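Local coordinates for protein guanidinopropionase (PDB 3NIQ) that hydrolyses 3-guanidinopropanoate to beta-alanine and urea, using two manganese ions per subunit, as a homohexameric member of the arginase family, at residues Pro131-Leu136 / Gly176-Leu181; Pro92-Asp97 / Leu102-Gly107. All blocks are in the same frame, centred on the assembly; numbering follows the deposited sequence.

Interaction 1: Pro131-Leu136 / Gly176-Leu181; sequences PIFRAL and GLLDPL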
# COMPACT_ATOMS: atom_id res chain seq x y z
N PRO A 131 -25.15 9.61 21.30
CA PRO A 131 -25.44 8.92 22.57
C PRO A 131 -24.59 9.41 23.74
O PRO A 131 -25.07 9.47 24.87
CB PRO A 131 -25.18 7.44 22.24
CG PRO A 131 -24.31 7.47 20.98
CD PRO A 131 -24.82 8.65 20.23
N ILE A 132 -23.35 9.79 23.48
CA ILE A 132 -22.52 10.46 24.49
C ILE A 132 -23.21 11.73 25.04
O ILE A 132 -23.34 11.91 26.27
CB ILE A 132 -21.11 10.81 23.90
CG1 ILE A 132 -20.38 9.53 23.50
CG2 ILE A 132 -20.26 11.62 24.92
CD1 ILE A 132 -18.90 9.74 22.94
N PHE A 133 -23.68 12.60 24.14
CA PHE A 133 -24.36 13.83 24.56
C PHE A 133 -25.68 13.51 25.29
O PHE A 133 -26.06 14.23 26.22
CB PHE A 133 -24.64 14.75 23.36
CG PHE A 133 -23.46 15.58 22.93
CD1 PHE A 133 -22.17 15.27 23.33
CD2 PHE A 133 -23.66 16.70 22.11
CE1 PHE A 133 -21.10 16.04 22.94
CE2 PHE A 133 -22.57 17.49 21.70
CZ PHE A 133 -21.29 17.15 22.12
N ARG A 134 -26.35 12.44 24.88
CA ARG A 134 -27.55 11.99 25.59
C ARG A 134 -27.26 11.68 27.05
O ARG A 134 -28.08 11.98 27.92
CB ARG A 134 -28.19 10.79 24.89
CG ARG A 134 -29.04 11.22 23.68
CD ARG A 134 -29.52 10.03 22.87
NE ARG A 134 -30.34 10.45 21.73
CZ ARG A 134 -30.94 9.60 20.90
NH1 ARG A 134 -30.79 8.29 21.05
NH2 ARG A 134 -31.68 10.06 19.91
N ALA A 135 -26.08 11.13 27.33
CA ALA A 135 -25.67 10.92 28.72
C ALA A 135 -25.19 12.18 29.40
O ALA A 135 -25.62 12.48 30.53
CB ALA A 135 -24.59 9.82 28.83
N LEU A 136 -24.28 12.91 28.75
CA LEU A 136 -23.59 14.03 29.40
C LEU A 136 -24.41 15.30 29.45
O LEU A 136 -24.10 16.19 30.24
CB LEU A 136 -22.24 14.37 28.71
CG LEU A 136 -21.15 13.32 28.49
CD1 LEU A 136 -19.76 13.96 28.21
CD2 LEU A 136 -21.07 12.34 29.63
N GLY A 176 -32.27 19.10 23.12
CA GLY A 176 -31.93 20.00 24.24
C GLY A 176 -30.61 19.67 24.94
O GLY A 176 -30.37 20.11 26.07
N LEU A 177 -29.74 18.91 24.27
CA LEU A 177 -28.49 18.45 24.89
C LEU A 177 -27.32 19.36 24.60
O LEU A 177 -26.35 19.42 25.35
CB LEU A 177 -28.13 17.04 24.39
CG LEU A 177 -29.25 16.00 24.45
CD1 LEU A 177 -28.93 14.83 23.53
CD2 LEU A 177 -29.47 15.52 25.92
N LEU A 178 -27.42 20.04 23.47
CA LEU A 178 -26.39 20.93 23.00
C LEU A 178 -26.99 22.32 22.86
O LEU A 178 -28.00 22.50 22.18
CB LEU A 178 -25.86 20.46 21.64
CG LEU A 178 -24.87 21.37 20.88
CD1 LEU A 178 -23.60 21.58 21.68
CD2 LEU A 178 -24.57 20.82 19.46
N ASP A 179 -26.34 23.29 23.49
CA ASP A 179 -26.76 24.69 23.42
C ASP A 179 -26.17 25.33 22.14
O ASP A 179 -24.98 25.59 22.06
CB ASP A 179 -26.32 25.43 24.71
CG ASP A 179 -26.62 26.93 24.68
OD1 ASP A 179 -27.21 27.42 23.70
OD2 ASP A 179 -26.24 27.63 25.63
N PRO A 180 -27.03 25.61 21.14
CA PRO A 180 -26.49 26.10 19.87
C PRO A 180 -25.77 27.47 19.95
O PRO A 180 -24.86 27.71 19.15
CB PRO A 180 -27.74 26.16 18.97
CG PRO A 180 -28.87 26.27 19.88
CD PRO A 180 -28.50 25.51 21.13
N LEU A 181 -26.13 28.33 20.90
CA LEU A 181 -25.40 29.62 21.05
C LEU A 181 -24.02 29.45 21.63
O LEU A 181 -23.19 30.35 21.52
CB LEU A 181 -26.16 30.63 21.93
CG LEU A 181 -26.88 31.75 21.18
CD1 LEU A 181 -28.08 31.18 20.43
CD2 LEU A 181 -27.32 32.84 22.14
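Leu177 lies against the last turn of helix 129-136 at Phe133 and Arg134, on one flank of the parallel beta-sheet of the alpha/beta/alpha arginase fold. The side chain of Phe133 is about 7 Å from that of the manganese ligand His126 and about 11 Å from a manganese ion, so the contact packs behind the metal site.

Polar bonds run to neighbouring parts of the chain. Arg134 meets Leu177 with its backbone and the CG end of its side chain; from CG the chain runs extended, carrying the guanidinium away from the leucine to a salt bridge between NE and Glu175. Backbone bonds from Leu177 and Asp179 to Leu142 tie the second segment to the start of strand 142-147. Gly176, with positive phi (78°), closes helix 168-174 in a Schellman motif and turns the chain into Leu177.

The two segments share no hydrogen bond, so side-chain packing carries the contact. Its apolar part is a fork. The two methyls of Leu177 straddle the junction between Phe133 and Arg134: CD1 sits 3.6 Å from Arg134 CG, while CD2 rests 3.7 Å from the carbonyl oxygen of Phe133. That fork is aimed by a first torsion that sets CG anti to the carbonyl carbon (chi1 -50°). The Phe133 ring stands edge-to-face with Tyr236 and also packs on Met144 and Ala172, which places the contact between strand 142-147 and helix 168-174. Leu178 meets the outer part of the same ring, its CD1 approaching obliquely to 4.2 Å from Phe133 CE2.

Interaction 2: Pro92-Asp97 / Leu102-Gly107; sequences PVNPID and LRRIEG
Arg104 and Ile105 receive the loop that enters their own helix: Pro92, Val93 and Asn94 fold back over the first turns of helix 98-114, within the strand-loop-helix connection that follows strand 85-90 of the arginase fold. The loop itself is held by an Asx turn leading to the N-cap residue Asp97: Asn94 OD1 accepts from Ile96 N at 2.9 Å, with the donor tilted 31° from the carbonyl plane.

Along the helix, the approach begins at Arg104, whose CB points toward the loop. Pro92 lies alongside its aliphatic part, with CG 4.1 Å from Arg104 CB and 3.6 Å from the carbonyl oxygen of Arg104. A bend at chi3 (72°) swings the guanidinium along the loop. Pro92 CB then lies near its edge, whereas the Val93 carbonyl oxygen stands over one face, offset toward the rim and 3.7 Å from NH2. This is a contact without a hydrogen bond; the strongest polar partner of the group is Asp100, which forms a salt bridge with NH1. Asn94 CB occupies that same face, 4.1 Å from NH1, and Asn94 ND2 also bonds to Asp100 OD2, so one carboxylate joins loop and helix. NH2 has a long, weak ion pair with Glu13 of a third subunit.

Ile105 comes next and uses its longer branch. CG1 lies beside the backbone N (chi1 -64°) and comes within 3.4 Å of Pro92 O. Val93 and Ile105 both touch Trp44, and their side chains point the same way, with Ile105 CD1 4.1 Å from Val93 CG2.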
# COMPACT_ATOMS: atom_id res chain seq x y z
N PRO A 92 -20.29 -0.77 24.47
CA PRO A 92 -21.00 -1.86 23.79
C PRO A 92 -21.59 -1.35 22.47
O PRO A 92 -22.13 -0.25 22.42
CB PRO A 92 -22.10 -2.25 24.80
CG PRO A 92 -22.25 -1.05 25.70
CD PRO A 92 -20.89 -0.45 25.78
N VAL A 93 -21.47 -2.15 21.42
CA VAL A 93 -21.87 -1.75 20.08
C VAL A 93 -22.55 -2.95 19.38
O VAL A 93 -22.24 -4.09 19.69
CB VAL A 93 -20.61 -1.28 19.28
CG1 VAL A 93 -20.87 -1.24 17.80
CG2 VAL A 93 -20.13 0.10 19.78
N ASN A 94 -23.46 -2.66 18.45
CA ASN A 94 -24.12 -3.67 17.61
C ASN A 94 -24.02 -3.24 16.14
O ASN A 94 -24.74 -2.34 15.69
CB ASN A 94 -25.59 -3.82 18.02
CG ASN A 94 -26.36 -4.85 17.17
OD1 ASN A 94 -25.92 -5.29 16.10
ND2 ASN A 94 -27.52 -5.22 17.65
N PRO A 95 -23.12 -3.89 15.39
CA PRO A 95 -22.84 -3.49 13.99
C PRO A 95 -24.01 -3.70 13.02
O PRO A 95 -24.00 -3.16 11.91
CB PRO A 95 -21.66 -4.38 13.60
CG PRO A 95 -21.79 -5.61 14.51
CD PRO A 95 -22.30 -5.05 15.82
N ILE A 96 -25.01 -4.46 13.45
CA ILE A 96 -26.15 -4.82 12.62
C ILE A 96 -27.37 -3.92 12.84
O ILE A 96 -28.20 -3.75 11.93
CB ILE A 96 -26.56 -6.30 12.86
CG1 ILE A 96 -25.40 -7.23 12.52
CG2 ILE A 96 -27.82 -6.70 12.05
CD1 ILE A 96 -24.80 -7.02 11.10
N ASP A 97 -27.48 -3.35 14.03
CA ASP A 97 -28.69 -2.67 14.49
C ASP A 97 -28.32 -1.33 15.09
O ASP A 97 -27.82 -1.25 16.22
CB ASP A 97 -29.39 -3.55 15.55
CG ASP A 97 -30.70 -2.95 16.04
OD1 ASP A 97 -30.96 -1.74 15.85
OD2 ASP A 97 -31.49 -3.73 16.64
N LEU A 102 -27.19 2.73 19.55
CA LEU A 102 -27.51 4.01 20.18
C LEU A 102 -27.94 3.83 21.62
O LEU A 102 -27.45 4.54 22.52
CB LEU A 102 -28.64 4.71 19.42
CG LEU A 102 -28.36 5.54 18.18
CD1 LEU A 102 -29.69 6.11 17.67
CD2 LEU A 102 -27.33 6.67 18.46
N ARG A 103 -28.85 2.88 21.85
CA ARG A 103 -29.29 2.58 23.21
C ARG A 103 -28.13 2.12 24.09
O ARG A 103 -27.95 2.60 25.21
CB ARG A 103 -30.39 1.51 23.22
CG ARG A 103 -30.95 1.21 24.63
CD ARG A 103 -31.94 -0.00 24.61
NE ARG A 103 -31.28 -1.21 24.11
CZ ARG A 103 -30.53 -2.03 24.85
NH1 ARG A 103 -30.35 -1.79 26.15
NH2 ARG A 103 -29.94 -3.10 24.29
N ARG A 104 -27.37 1.15 23.57
CA ARG A 104 -26.32 0.52 24.37
C ARG A 104 -25.20 1.51 24.68
O ARG A 104 -24.70 1.57 25.81
CB ARG A 104 -25.79 -0.73 23.66
CG ARG A 104 -26.79 -1.90 23.75
CD ARG A 104 -26.61 -2.93 22.64
NE ARG A 104 -25.40 -3.72 22.83
CZ ARG A 104 -25.22 -4.95 22.35
NH1 ARG A 104 -26.18 -5.54 21.66
NH2 ARG A 104 -24.07 -5.58 22.57
N ILE A 105 -24.85 2.32 23.68
CA ILE A 105 -23.79 3.29 23.88
C ILE A 105 -24.17 4.33 24.92
O ILE A 105 -23.36 4.64 25.81
CB ILE A 105 -23.37 3.99 22.57
CG1 ILE A 105 -22.77 2.94 21.61
CG2 ILE A 105 -22.40 5.11 22.88
CD1 ILE A 105 -22.58 3.42 20.18
N GLU A 106 -25.39 4.86 24.84
CA GLU A 106 -25.84 5.84 25.83
C GLU A 106 -25.82 5.25 27.25
O GLU A 106 -25.44 5.92 28.20
CB GLU A 106 -27.25 6.37 25.50
CG GLU A 106 -27.78 7.32 26.60
CD GLU A 106 -29.18 7.88 26.34
OE1 GLU A 106 -29.74 7.65 25.24
OE2 GLU A 106 -29.70 8.58 27.24
N GLY A 107 -26.27 3.99 27.38
CA GLY A 107 -26.32 3.31 28.68
C GLY A 107 -24.95 3.24 29.32
O GLY A 107 -24.79 3.51 30.51

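How the interactions relate
Followed from the N terminus, the chain leaves strand 85-90 and first closes interaction 2, a short loop folding back on helix 98-114 after a four-residue gap. It then passes through strand 118-123 and the metal ligand His126 into helix 129-136, where interaction 1 opens; the contact closes after 39 intervening residues, at 176-181, once strand 142-147 and helix 168-174 have been passed. The two contacts therefore follow in series, neither nested nor crossed. Helices 98-114 and 129-136 join them directly: Pro131 CG packs 3.6 Å from Ile105 CG2, and Arg134 CD lies 3.4 Å from Glu106 OE1. Together they link the 92-97 loop, through two neighbouring helices, to the approach to strand 183-188.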